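Local coordinates for protein peptidase S15/CocE/NonD (Thaumarchaeota archaeon SCGC AB-539-E09, PDB 4PF1) that probably cleaves residues from the amino-terminal end of peptides, as a serine aminopeptidase with an alpha/beta-hydrolase fold, at residues T131-D136 with E163-L168; C170-H175 with A279-T284; G339-E344 with Y524-S529; D509-E514 with P519-Y524. All coordinates share one frame; numbering follows the deposited sequence.

Interaction 1. Residues T131-D136 with E163-L168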
loop_
_atom_site.group_PDB
_atom_site.type_symbol
_atom_site.label_atom_id
_atom_site.label_comp_id
_atom_site.label_asym_id
_atom_site.label_seq_id
_atom_site.Cartn_x
_atom_site.Cartn_y
_atom_site.Cartn_z
ATOM N N THR A 131 11.664 43.255 26.739
ATOM C CA THR A 131 12.075 42.679 25.450
ATOM C C THR A 131 10.900 41.988 24.761
ATOM O O THR A 131 9.921 41.627 25.415
ATOM C CB THR A 131 13.240 41.674 25.634
ATOM O OG1 THR A 131 12.800 40.574 26.435
ATOM C CG2 THR A 131 14.501 42.316 26.228
ATOM N N ASP A 132 11.004 41.805 23.438
ATOM C CA ASP A 132 10.020 41.086 22.630
ATOM C C ASP A 132 10.734 40.433 21.441
ATOM O O ASP A 132 11.963 40.523 21.349
ATOM C CB ASP A 132 8.851 42.000 22.189
ATOM C CG ASP A 132 9.243 43.304 21.521
ATOM O OD1 ASP A 132 10.050 43.265 20.574
ATOM O OD2 ASP A 132 8.673 44.351 21.888
ATOM N N HIS A 133 9.984 39.760 20.549
ATOM C CA HIS A 133 10.578 39.078 19.393
ATOM C C HIS A 133 11.312 40.046 18.460
ATOM O O HIS A 133 12.328 39.660 17.894
ATOM C CB HIS A 133 9.527 38.286 18.611
ATOM C CG HIS A 133 9.154 36.986 19.252
ATOM N ND1 HIS A 133 9.977 35.878 19.167
ATOM C CD2 HIS A 133 8.046 36.656 19.954
ATOM C CE1 HIS A 133 9.351 34.916 19.823
ATOM N NE2 HIS A 133 8.184 35.335 20.311
ATOM N N SER A 134 10.826 41.303 18.326
ATOM C CA SER A 134 11.460 42.304 17.460
ATOM C C SER A 134 12.801 42.804 18.031
ATOM O O SER A 134 13.737 43.014 17.260
ATOM C CB SER A 134 10.521 43.479 17.193
ATOM O OG SER A 134 10.361 44.321 18.321
ATOM N N THR A 135 12.899 42.991 19.367
ATOM C CA THR A 135 14.147 43.451 19.998
ATOM C C THR A 135 15.168 42.322 19.990
ATOM O O THR A 135 16.352 42.571 19.745
ATOM C CB THR A 135 13.920 44.008 21.420
ATOM O OG1 THR A 135 13.721 42.940 22.349
ATOM C CG2 THR A 135 12.774 44.994 21.487
ATOM N N ASP A 136 14.706 41.078 20.249
ATOM C CA ASP A 136 15.550 39.884 20.219
ATOM C C ASP A 136 16.084 39.648 18.798
ATOM O O ASP A 136 17.265 39.328 18.638
ATOM C CB ASP A 136 14.781 38.648 20.732
ATOM C CG ASP A 136 14.658 38.553 22.254
ATOM O OD1 ASP A 136 15.289 39.377 22.960
ATOM O OD2 ASP A 136 13.960 37.636 22.735
ATOM N N GLU A 163 6.797 30.218 13.112
ATOM C CA GLU A 163 8.001 30.755 12.471
ATOM C C GLU A 163 7.626 31.887 11.503
ATOM O O GLU A 163 8.456 32.737 11.203
ATOM C CB GLU A 163 8.781 29.648 11.747
ATOM C CG GLU A 163 9.325 28.585 12.691
ATOM C CD GLU A 163 9.936 27.360 12.038
ATOM O OE1 GLU A 163 9.990 27.302 10.790
ATOM O OE2 GLU A 163 10.364 26.451 12.784
ATOM N N GLY A 164 6.372 31.888 11.049
ATOM C CA GLY A 164 5.814 32.944 10.214
ATOM C C GLY A 164 5.472 34.154 11.056
ATOM O O GLY A 164 5.662 35.290 10.622
ATOM N N TYR A 165 4.982 33.905 12.289
ATOM C CA TYR A 165 4.670 34.938 13.281
ATOM C C TYR A 165 5.962 35.657 13.687
ATOM O O TYR A 165 5.976 36.884 13.752
ATOM C CB TYR A 165 3.962 34.315 14.510
ATOM C CG TYR A 165 3.910 35.206 15.734
ATOM C CD1 TYR A 165 2.889 36.134 15.903
ATOM C CD2 TYR A 165 4.858 35.086 16.749
ATOM C CE1 TYR A 165 2.832 36.952 17.031
ATOM C CE2 TYR A 165 4.821 35.912 17.873
ATOM C CZ TYR A 165 3.797 36.834 18.016
ATOM O OH TYR A 165 3.728 37.631 19.132
ATOM N N THR A 166 7.055 34.892 13.928
ATOM C CA THR A 166 8.348 35.480 14.307
ATOM C C THR A 166 8.936 36.268 13.132
ATOM O O THR A 166 9.566 37.293 13.361
ATOM C CB THR A 166 9.328 34.426 14.835
ATOM O OG1 THR A 166 9.595 33.467 13.818
ATOM C CG2 THR A 166 8.830 33.739 16.103
ATOM N N THR A 167 8.678 35.814 11.876
ATOM C CA THR A 167 9.111 36.491 10.643
ATOM C C THR A 167 8.451 37.887 10.567
ATOM O O THR A 167 9.123 38.866 10.235
ATOM C CB THR A 167 8.776 35.612 9.412
ATOM O OG1 THR A 167 9.592 34.439 9.434
ATOM C CG2 THR A 167 8.967 36.342 8.086
ATOM N N LEU A 168 7.145 37.972 10.900
ATOM C CA LEU A 168 6.406 39.238 10.914
ATOM C C LEU A 168 6.967 40.192 11.971
ATOM O O LEU A 168 7.025 41.403 11.738
ATOM C CB LEU A 168 4.909 39.001 11.177
ATOM C CG LEU A 168 4.120 38.255 10.102
ATOM C CD1 LEU A 168 2.754 37.866 10.623
ATOM C CD2 LEU A 168 3.986 39.088 8.823
HETATM O O HOH W 1 11.225 37.625 15.366
#
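His133 lays its imidazole against the methyl CG2 of Thr166 and the ring edge of Tyr165, so that one flat group joins the first turn of helix 133-147 to helix 162-169. The setting is the alpha/beta-hydrolase fold: helix 162-169 directly follows strand 154-160, in the place of the helix behind the nucleophile elbow, and Tyr165 lies near a probable Ser-His-Asp triad. The methyl makes an off-centre CH-pi contact, CG2 of Thr166 standing 4.2 Å from the centroid of the His133 ring. Tyr165 meets the same imidazole in an offset edge-to-face pair, planes at 87°, with its CE2 3.9 Å from CD2 of His133. Its CG is anti to the backbone N (chi1 165°), which brings the ring edge to His133. The polar ends are held elsewhere: Tyr165 OH is bonded to the carbonyl of Lys120, Thr166 OG1 to that of Arg66, and Arg66 also supplies the strongest polar partner of His133. A water bridges the backbones, donating to Thr166 O at 2.6 Å and weakly to His133 O. Just ahead of His133, Asp132 and Thr135 form a capping box that starts the helix. Thr135 N reaches OD1 of Asp132 at 3.1 Å, while Asp132 N is bonded in return to Thr135 OG1 at 3.1 Å. From the opposite face of the carboxylate plane, the hydroxyl OG of Ser134 donates to that same OD1 of Asp132 at 2.5 Å.

Interaction 2. Residues C170-H175 with A279-T284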
loop_
_atom_site.group_PDB
_atom_site.type_symbol
_atom_site.label_atom_id
_atom_site.label_comp_id
_atom_site.label_asym_id
_atom_site.label_seq_id
_atom_site.Cartn_x
_atom_site.Cartn_y
_atom_site.Cartn_z
ATOM N N CYS A 170 10.015 40.495 12.819
ATOM C CA CYS A 170 11.304 41.014 12.327
ATOM C C CYS A 170 11.119 42.392 11.665
ATOM O O CYS A 170 12.068 43.178 11.613
ATOM C CB CYS A 170 11.954 40.029 11.355
ATOM S SG CYS A 170 12.336 38.407 12.071
ATOM N N THR A 171 9.904 42.665 11.148
ATOM C CA THR A 171 9.570 43.893 10.414
ATOM C C THR A 171 9.221 45.078 11.347
ATOM O O THR A 171 9.062 46.197 10.857
ATOM C CB THR A 171 8.432 43.630 9.407
ATOM O OG1 THR A 171 7.193 43.481 10.101
ATOM C CG2 THR A 171 8.692 42.424 8.528
ATOM N N ILE A 172 9.096 44.835 12.671
ATOM C CA ILE A 172 8.822 45.899 13.653
ATOM C C ILE A 172 10.166 46.457 14.119
ATOM O O ILE A 172 10.999 45.689 14.611
ATOM C CB ILE A 172 7.941 45.392 14.835
ATOM C CG1 ILE A 172 6.599 44.772 14.339
ATOM C CG2 ILE A 172 7.715 46.494 15.891
ATOM C CD1 ILE A 172 5.676 45.709 13.475
ATOM N N ASN A 173 10.381 47.798 13.949
ATOM C CA ASN A 173 11.665 48.489 14.220
ATOM C C ASN A 173 12.807 47.622 13.634
ATOM O O ASN A 173 13.580 47.018 14.388
ATOM C CB ASN A 173 11.856 48.762 15.724
ATOM C CG ASN A 173 10.706 49.495 16.368
ATOM O OD1 ASN A 173 10.033 48.974 17.265
ATOM N ND2 ASN A 173 10.458 50.725 15.930
ATOM N N PRO A 174 12.807 47.403 12.293
ATOM C CA PRO A 174 13.743 46.427 11.722
ATOM C C PRO A 174 15.193 46.867 11.720
ATOM O O PRO A 174 15.492 48.054 11.598
ATOM C CB PRO A 174 13.229 46.238 10.292
ATOM C CG PRO A 174 12.541 47.499 9.969
ATOM C CD PRO A 174 11.919 47.966 11.253
ATOM N N HIS A 175 16.092 45.884 11.842
ATOM C CA HIS A 175 17.526 46.093 11.744
ATOM C C HIS A 175 17.840 46.487 10.300
ATOM O O HIS A 175 17.264 45.894 9.382
ATOM C CB HIS A 175 18.284 44.813 12.152
ATOM C CG HIS A 175 19.758 45.015 12.320
ATOM N ND1 HIS A 175 20.598 45.117 11.228
ATOM C CD2 HIS A 175 20.490 45.140 13.448
ATOM C CE1 HIS A 175 21.809 45.300 11.723
ATOM N NE2 HIS A 175 21.794 45.326 13.055
ATOM N N ALA A 279 -0.639 47.130 10.814
ATOM C CA ALA A 279 -1.295 48.263 10.155
ATOM C C ALA A 279 -0.954 49.581 10.851
ATOM O O ALA A 279 -0.903 50.619 10.195
ATOM C CB ALA A 279 -2.801 48.058 10.136
ATOM N N GLN A 280 -0.686 49.529 12.175
ATOM C CA GLN A 280 -0.337 50.695 13.000
ATOM C C GLN A 280 1.185 50.986 12.992
ATOM O O GLN A 280 1.630 51.930 13.652
ATOM C CB GLN A 280 -0.821 50.490 14.450
ATOM C CG GLN A 280 -2.339 50.501 14.610
ATOM C CD GLN A 280 -2.768 50.025 15.977
ATOM O OE1 GLN A 280 -2.405 48.931 16.431
ATOM N NE2 GLN A 280 -3.589 50.819 16.648
ATOM N N HIS A 281 1.972 50.180 12.260
ATOM C CA HIS A 281 3.425 50.347 12.179
ATOM C C HIS A 281 3.878 50.627 10.736
ATOM O O HIS A 281 3.197 50.208 9.800
ATOM C CB HIS A 281 4.139 49.104 12.728
ATOM C CG HIS A 281 4.136 49.031 14.219
ATOM N ND1 HIS A 281 5.145 49.607 14.972
ATOM C CD2 HIS A 281 3.228 48.475 15.055
ATOM C CE1 HIS A 281 4.831 49.367 16.234
ATOM N NE2 HIS A 281 3.682 48.692 16.333
ATOM N N PRO A 282 5.028 51.322 10.523
ATOM C CA PRO A 282 5.473 51.580 9.142
ATOM C C PRO A 282 5.830 50.297 8.391
ATOM O O PRO A 282 6.388 49.361 8.971
ATOM C CB PRO A 282 6.707 52.477 9.323
ATOM C CG PRO A 282 6.619 52.996 10.720
ATOM C CD PRO A 282 5.958 51.918 11.502
ATOM N N LEU A 283 5.464 50.251 7.106
ATOM C CA LEU A 283 5.748 49.140 6.208
ATOM C C LEU A 283 6.943 49.533 5.340
ATOM O O LEU A 283 6.804 50.362 4.436
ATOM C CB LEU A 283 4.494 48.834 5.369
ATOM C CG LEU A 283 4.611 47.772 4.282
ATOM C CD1 LEU A 283 4.347 46.380 4.838
ATOM C CD2 LEU A 283 3.658 48.073 3.160
ATOM N N THR A 284 8.136 49.013 5.678
ATOM C CA THR A 284 9.386 49.365 4.988
ATOM C C THR A 284 10.085 48.144 4.377
ATOM O O THR A 284 10.818 48.289 3.397
ATOM C CB THR A 284 10.351 50.074 5.961
ATOM O OG1 THR A 284 10.580 49.234 7.094
ATOM C CG2 THR A 284 9.837 51.447 6.412
#
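Ile172 lays its CD1 methyl over one face of the His281 imidazole, 3.7 Å from His281 CG. The approach is a CH-pi contact, with CD1 of Ile172 4.1 Å from the centroid of the His281 ring and 26° off its normal. Two torsions of the isoleucine explain it: CG1 is anti to the carbonyl carbon (chi1 -56°), and a second turn of similar size (chi2 -58°) folds CD1 toward the histidine. The other branch, CG2 of Ile172, touches a different part of the ring, 4.1 Å from both ND1 and CE1 of His281. The two side chains cross at about a right angle, and both methyls sit on the same face of the imidazole, CD1 near CG and CG2 toward the ND1-CE1 side. Cut back to an alanine, this position would probably leave that ring face without either methyl and the imidazole less restrained in its rotation. Both segments are connections of the alpha/beta-hydrolase core: 170-175 leads from helix 162-169 into strand 178-184, while the loop 279-284 leads from helix 274-279 into strand 287-292, the parallel neighbour of 178-184 in the central sheet. Ile172 also packs on Met277 and Leu278 of helix 274-279, and Leu122 touches both it and His281. Farther along, Asn173 takes a left-handed backbone conformation and the chain bends, carrying Pro174 toward the second loop. There the contact is slighter, the pyrrolidine carbon CG of Pro174 resting 3.9 Å from OG1 of Thr284.

Interaction 3. Residues G339-E344 with Y524-S529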
loop_
_atom_site.group_PDB
_atom_site.type_symbol
_atom_site.label_atom_id
_atom_site.label_comp_id
_atom_site.label_asym_id
_atom_site.label_seq_id
_atom_site.Cartn_x
_atom_site.Cartn_y
_atom_site.Cartn_z
ATOM N N GLY A 339 -4.712 14.869 -0.843
ATOM C CA GLY A 339 -5.763 13.864 -0.753
ATOM C C GLY A 339 -6.055 13.307 -2.137
ATOM O O GLY A 339 -5.123 12.924 -2.851
ATOM N N PRO A 340 -7.324 13.369 -2.610
ATOM C CA PRO A 340 -7.617 12.872 -3.964
ATOM C C PRO A 340 -7.346 13.908 -5.064
ATOM O O PRO A 340 -7.345 13.548 -6.243
ATOM C CB PRO A 340 -9.111 12.516 -3.902
ATOM C CG PRO A 340 -9.593 12.940 -2.528
ATOM C CD PRO A 340 -8.551 13.817 -1.930
ATOM N N LEU A 341 -7.127 15.189 -4.684
ATOM C CA LEU A 341 -6.894 16.275 -5.642
ATOM C C LEU A 341 -5.480 16.244 -6.187
ATOM O O LEU A 341 -4.532 16.161 -5.414
ATOM C CB LEU A 341 -7.177 17.657 -5.016
ATOM C CG LEU A 341 -8.523 17.861 -4.308
ATOM C CD1 LEU A 341 -8.660 19.286 -3.837
ATOM C CD2 LEU A 341 -9.695 17.512 -5.215
ATOM N N GLN A 342 -5.340 16.336 -7.520
ATOM C CA GLN A 342 -4.043 16.332 -8.196
ATOM C C GLN A 342 -3.807 17.662 -8.903
ATOM O O GLN A 342 -4.652 18.117 -9.677
ATOM C CB GLN A 342 -3.941 15.159 -9.177
ATOM C CG GLN A 342 -3.870 13.806 -8.475
ATOM C CD GLN A 342 -3.958 12.656 -9.440
ATOM O OE1 GLN A 342 -4.977 12.444 -10.103
ATOM N NE2 GLN A 342 -2.904 11.860 -9.504
ATOM N N PHE A 343 -2.671 18.305 -8.597
ATOM C CA PHE A 343 -2.319 19.613 -9.150
ATOM C C PHE A 343 -1.290 19.461 -10.278
ATOM O O PHE A 343 -0.701 18.387 -10.434
ATOM C CB PHE A 343 -1.811 20.553 -8.029
ATOM C CG PHE A 343 -2.692 20.564 -6.791
ATOM C CD1 PHE A 343 -4.059 20.825 -6.887
ATOM C CD2 PHE A 343 -2.159 20.297 -5.534
ATOM C CE1 PHE A 343 -4.874 20.805 -5.750
ATOM C CE2 PHE A 343 -2.976 20.278 -4.398
ATOM C CZ PHE A 343 -4.326 20.543 -4.512
ATOM N N GLU A 344 -1.123 20.507 -11.103
ATOM C CA GLU A 344 -0.219 20.446 -12.250
ATOM C C GLU A 344 1.242 20.625 -11.817
ATOM O O GLU A 344 1.767 21.742 -11.810
ATOM C CB GLU A 344 -0.621 21.466 -13.329
ATOM C CG GLU A 344 -1.759 20.985 -14.214
ATOM C CD GLU A 344 -1.390 19.870 -15.174
ATOM O OE1 GLU A 344 -0.781 20.167 -16.226
ATOM O OE2 GLU A 344 -1.708 18.697 -14.873
ATOM N N TYR A 524 -18.058 12.333 -5.320
ATOM C CA TYR A 524 -17.198 12.938 -4.303
ATOM C C TYR A 524 -17.647 14.370 -3.952
ATOM O O TYR A 524 -17.733 15.242 -4.822
ATOM C CB TYR A 524 -15.732 12.883 -4.800
ATOM C CG TYR A 524 -14.675 13.666 -4.045
ATOM C CD1 TYR A 524 -14.632 13.657 -2.651
ATOM C CD2 TYR A 524 -13.612 14.262 -4.720
ATOM C CE1 TYR A 524 -13.617 14.316 -1.953
ATOM C CE2 TYR A 524 -12.582 14.902 -4.034
ATOM C CZ TYR A 524 -12.591 14.934 -2.651
ATOM O OH TYR A 524 -11.577 15.585 -1.987
ATOM N N GLN A 525 -18.012 14.565 -2.677
ATOM C CA GLN A 525 -18.450 15.847 -2.132
ATOM C C GLN A 525 -17.244 16.551 -1.508
ATOM O O GLN A 525 -17.093 16.594 -0.281
ATOM C CB GLN A 525 -19.589 15.652 -1.115
ATOM C CG GLN A 525 -20.931 15.318 -1.765
ATOM C CD GLN A 525 -22.061 15.206 -0.766
ATOM O OE1 GLN A 525 -21.981 15.692 0.363
ATOM N NE2 GLN A 525 -23.167 14.609 -1.184
ATOM N N GLN A 526 -16.357 17.051 -2.375
ATOM C CA GLN A 526 -15.109 17.701 -1.992
ATOM C C GLN A 526 -15.355 19.024 -1.285
ATOM O O GLN A 526 -15.819 19.978 -1.916
ATOM C CB GLN A 526 -14.240 17.933 -3.239
ATOM C CG GLN A 526 -12.864 18.535 -2.938
ATOM C CD GLN A 526 -12.473 19.578 -3.952
ATOM O OE1 GLN A 526 -12.538 19.361 -5.174
ATOM N NE2 GLN A 526 -12.050 20.733 -3.466
ATOM N N MET A 527 -14.984 19.107 0.009
ATOM C CA MET A 527 -15.084 20.361 0.749
ATOM C C MET A 527 -14.105 21.363 0.132
ATOM O O MET A 527 -12.998 20.974 -0.260
ATOM C CB MET A 527 -14.815 20.153 2.243
ATOM C CG MET A 527 -15.350 21.293 3.099
ATOM S SD MET A 527 -15.636 20.818 4.815
ATOM C CE MET A 527 -13.931 20.752 5.419
ATOM N N LEU A 528 -14.540 22.620 -0.033
ATOM C CA LEU A 528 -13.743 23.641 -0.713
ATOM C C LEU A 528 -13.469 24.856 0.186
ATOM O O LEU A 528 -12.354 25.378 0.188
ATOM C CB LEU A 528 -14.474 24.067 -2.003
ATOM C CG LEU A 528 -13.744 25.030 -2.928
ATOM C CD1 LEU A 528 -12.666 24.315 -3.735
ATOM C CD2 LEU A 528 -14.714 25.716 -3.847
ATOM N N SER A 529 -14.489 25.313 0.921
ATOM C CA SER A 529 -14.385 26.443 1.845
ATOM C C SER A 529 -15.415 26.273 2.935
ATOM O O SER A 529 -16.602 26.177 2.639
ATOM C CB SER A 529 -14.583 27.765 1.109
ATOM O OG SER A 529 -14.577 28.865 2.003
#
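Pro340 presses its ring against the phenol end of Tyr524, CG lying 3.4 Å from Tyr524 OH and 3.6 Å from Tyr524 CZ, with the two side chains at about a right angle. The hydroxyl itself is bonded to the carbonyl of Val458. Next comes Leu341, on the small hairpin of strands 337-338 and 341-342, which reaches strand 525-534, an outer strand of a four-stranded antiparallel sheet in the C-terminal non-catalytic domain. Leu341 CD2 approaches the edge of the Tyr524 ring, 4.1 Å from Tyr524 CE2, and comes 3.4 Å from Gln526 OE1. Leu341 CD1 lies 3.7 Å from Gln526 NE2, so the leucine fork spans the amide. Gln526 keeps CG anti to its backbone N (chi1 -176°) and then bends at chi2, with its CB over one face of the Tyr524 ring. The amide is bonded at both ends, OE1 to the indole NE1 of Trp511 and NE2, weakly, to Met527 O at 3.4 Å. With a leucine replacing Gln526, the indole N-H of Trp511 would probably be left without this acceptor. Past Leu341 the segment turns to the assembly, Glu344 OE2 being bonded to Asp346 N of the second subunit. Since no hydrogen bond joins the two segments, the fit rests on carbon against flat groups, while Tyr524 OH and Gln526 OE1 are bonded to Val458 and Trp511 outside them.

Interaction 4. Residues D509-E514 with P519-Y524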
loop_
_atom_site.group_PDB
_atom_site.type_symbol
_atom_site.label_atom_id
_atom_site.label_comp_id
_atom_site.label_asym_id
_atom_site.label_seq_id
_atom_site.Cartn_x
_atom_site.Cartn_y
_atom_site.Cartn_z
ATOM N N ASP A 509 -17.674 21.249 -3.719
ATOM C CA ASP A 509 -17.703 20.955 -5.137
ATOM C C ASP A 509 -18.065 19.481 -5.270
ATOM O O ASP A 509 -17.271 18.621 -4.887
ATOM C CB ASP A 509 -16.349 21.274 -5.813
ATOM C CG ASP A 509 -16.302 20.973 -7.313
ATOM O OD1 ASP A 509 -16.908 19.968 -7.738
ATOM O OD2 ASP A 509 -15.618 21.710 -8.043
ATOM N N VAL A 510 -19.281 19.190 -5.747
ATOM C CA VAL A 510 -19.733 17.813 -5.955
ATOM C C VAL A 510 -19.234 17.349 -7.319
ATOM O O VAL A 510 -19.650 17.890 -8.343
ATOM C CB VAL A 510 -21.275 17.643 -5.826
ATOM C CG1 VAL A 510 -21.672 16.170 -5.871
ATOM C CG2 VAL A 510 -21.799 18.298 -4.559
ATOM N N TRP A 511 -18.338 16.360 -7.329
ATOM C CA TRP A 511 -17.776 15.808 -8.556
ATOM C C TRP A 511 -18.880 15.066 -9.344
ATOM O O TRP A 511 -19.879 14.664 -8.737
ATOM C CB TRP A 511 -16.586 14.889 -8.224
ATOM C CG TRP A 511 -15.334 15.641 -7.847
ATOM C CD1 TRP A 511 -15.206 16.591 -6.873
ATOM C CD2 TRP A 511 -14.036 15.498 -8.441
ATOM N NE1 TRP A 511 -13.912 17.047 -6.824
ATOM C CE2 TRP A 511 -13.171 16.396 -7.776
ATOM C CE3 TRP A 511 -13.515 14.691 -9.471
ATOM C CZ2 TRP A 511 -11.811 16.510 -8.104
ATOM C CZ3 TRP A 511 -12.169 14.805 -9.794
ATOM C CH2 TRP A 511 -11.332 15.702 -9.113
ATOM N N PRO A 512 -18.770 14.928 -10.695
ATOM C CA PRO A 512 -19.844 14.248 -11.450
ATOM C C PRO A 512 -20.086 12.808 -10.992
ATOM O O PRO A 512 -19.231 12.219 -10.320
ATOM C CB PRO A 512 -19.341 14.286 -12.900
ATOM C CG PRO A 512 -18.343 15.392 -12.935
ATOM C CD PRO A 512 -17.685 15.375 -11.592
ATOM N N ASP A 513 -21.274 12.250 -11.350
ATOM C CA ASP A 513 -21.700 10.880 -11.016
ATOM C C ASP A 513 -20.623 9.862 -11.392
ATOM O O ASP A 513 -20.328 8.956 -10.610
ATOM C CB ASP A 513 -23.027 10.541 -11.721
ATOM C CG ASP A 513 -24.219 11.377 -11.280
ATOM O OD1 ASP A 513 -24.093 12.115 -10.269
ATOM O OD2 ASP A 513 -25.283 11.275 -11.926
ATOM N N GLU A 514 -20.021 10.041 -12.582
ATOM C CA GLU A 514 -18.915 9.230 -13.085
ATOM C C GLU A 514 -17.780 10.152 -13.532
ATOM O O GLU A 514 -18.037 11.190 -14.150
ATOM C CB GLU A 514 -19.373 8.308 -14.225
ATOM C CG GLU A 514 -20.195 7.126 -13.737
ATOM C CD GLU A 514 -20.462 6.050 -14.772
ATOM O OE1 GLU A 514 -21.102 6.362 -15.801
ATOM O OE2 GLU A 514 -20.080 4.884 -14.527
ATOM N N PRO A 519 -12.144 7.162 -11.744
ATOM C CA PRO A 519 -13.485 6.614 -11.437
ATOM C C PRO A 519 -13.872 6.599 -9.954
ATOM O O PRO A 519 -15.023 6.906 -9.634
ATOM C CB PRO A 519 -13.420 5.196 -12.001
ATOM C CG PRO A 519 -12.428 5.283 -13.088
ATOM C CD PRO A 519 -11.388 6.252 -12.630
ATOM N N LYS A 520 -12.916 6.294 -9.054
ATOM C CA LYS A 520 -13.144 6.255 -7.598
ATOM C C LYS A 520 -13.647 7.599 -7.026
ATOM O O LYS A 520 -14.092 7.636 -5.876
ATOM C CB LYS A 520 -11.852 5.841 -6.863
ATOM C CG LYS A 520 -11.689 4.336 -6.706
ATOM C CD LYS A 520 -10.857 3.723 -7.831
ATOM C CE LYS A 520 -10.653 2.235 -7.659
ATOM N NZ LYS A 520 -9.760 1.919 -6.507
ATOM N N LEU A 521 -13.587 8.688 -7.822
ATOM C CA LEU A 521 -13.999 10.017 -7.364
ATOM C C LEU A 521 -15.421 10.418 -7.799
ATOM O O LEU A 521 -15.798 11.583 -7.649
ATOM C CB LEU A 521 -12.983 11.077 -7.820
ATOM C CG LEU A 521 -11.634 11.041 -7.105
ATOM C CD1 LEU A 521 -10.805 12.255 -7.453
ATOM C CD2 LEU A 521 -11.809 10.933 -5.597
ATOM N N GLY A 522 -16.208 9.452 -8.272
ATOM C CA GLY A 522 -17.589 9.692 -8.676
ATOM C C GLY A 522 -18.489 9.980 -7.490
ATOM O O GLY A 522 -18.528 9.196 -6.536
ATOM N N GLY A 523 -19.165 11.132 -7.530
ATOM C CA GLY A 523 -20.071 11.575 -6.472
ATOM C C GLY A 523 -19.405 12.302 -5.321
ATOM O O GLY A 523 -20.092 12.836 -4.446
ATOM N N TYR A 524 -18.058 12.333 -5.320
ATOM C CA TYR A 524 -17.198 12.938 -4.303
ATOM C C TYR A 524 -17.647 14.370 -3.952
ATOM O O TYR A 524 -17.733 15.242 -4.822
ATOM C CB TYR A 524 -15.732 12.883 -4.800
ATOM C CG TYR A 524 -14.675 13.666 -4.045
ATOM C CD1 TYR A 524 -14.632 13.657 -2.651
ATOM C CD2 TYR A 524 -13.612 14.262 -4.720
ATOM C CE1 TYR A 524 -13.617 14.316 -1.953
ATOM C CE2 TYR A 524 -12.582 14.902 -4.034
ATOM C CZ TYR A 524 -12.591 14.934 -2.651
ATOM O OH TYR A 524 -11.577 15.585 -1.987
#
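Trp511 and Tyr524 lie side by side and point the same way, their ring planes inclined at 43° in an oblique pairing. Tyr524 brings CD2 over one face of the indole, offset toward its rim, 3.5 Å from both CD1 and NE1 of Trp511. Leu521 runs alongside as well and covers the six-membered ring with a CH-pi contact, its CD1 4.1 Å from that ring's centroid. The tryptophan has CG anti to its carbonyl carbon (chi1 -76°), which lets the indole lean over both partners, and the ring of His570 meets it too. These side chains fill the root of the connection between strands 502-510 and 525-534, antiparallel neighbours in the sheet of the C-terminal domain. Trp511 N donates to Tyr524 O at 2.8 Å, nearly straight (172°) and in the carbonyl plane. Beyond it, Gly523 N reaches Pro512 O at 3.0 Å from well above the plane of that carbonyl. A type II turn from Leu521 to Tyr524 shapes the returning chain, Gly523 supplying the positive phi at its third position. At Gly522 a side chain would run into Asp513 O, and its CA instead sits 3.4 Å from that oxygen. The loop's outer side faces other copies: Asp513 forms a salt bridge with Arg237 of the third subunit, and Glu514 OE1 is bonded to Ser80 OG of the second subunit.

Overall arrangement
Interactions 1 and 2 belong to the catalytic alpha/beta-hydrolase part; interaction 1 uses helix 162-169 and interaction 2 the loop that follows it, and they touch where Ser134 CB packs on Ile172 O. Interaction 1 is wholly buried, whereas interaction 2 is only partly so, yet in each a histidine ring receives a methyl group. Interactions 3 and 4, on the opposite side of the chain's centre, have Tyr524 in common and are tied by backbone and side-chain bonds from Gln526 to Asp509 and Trp511. Interaction 3 is buried carbon packing between distant parts of the chain; interaction 4 adds cross-segment backbone bonds, as befits successive strands. Both reach the second subunit, and interaction 4 the third as well.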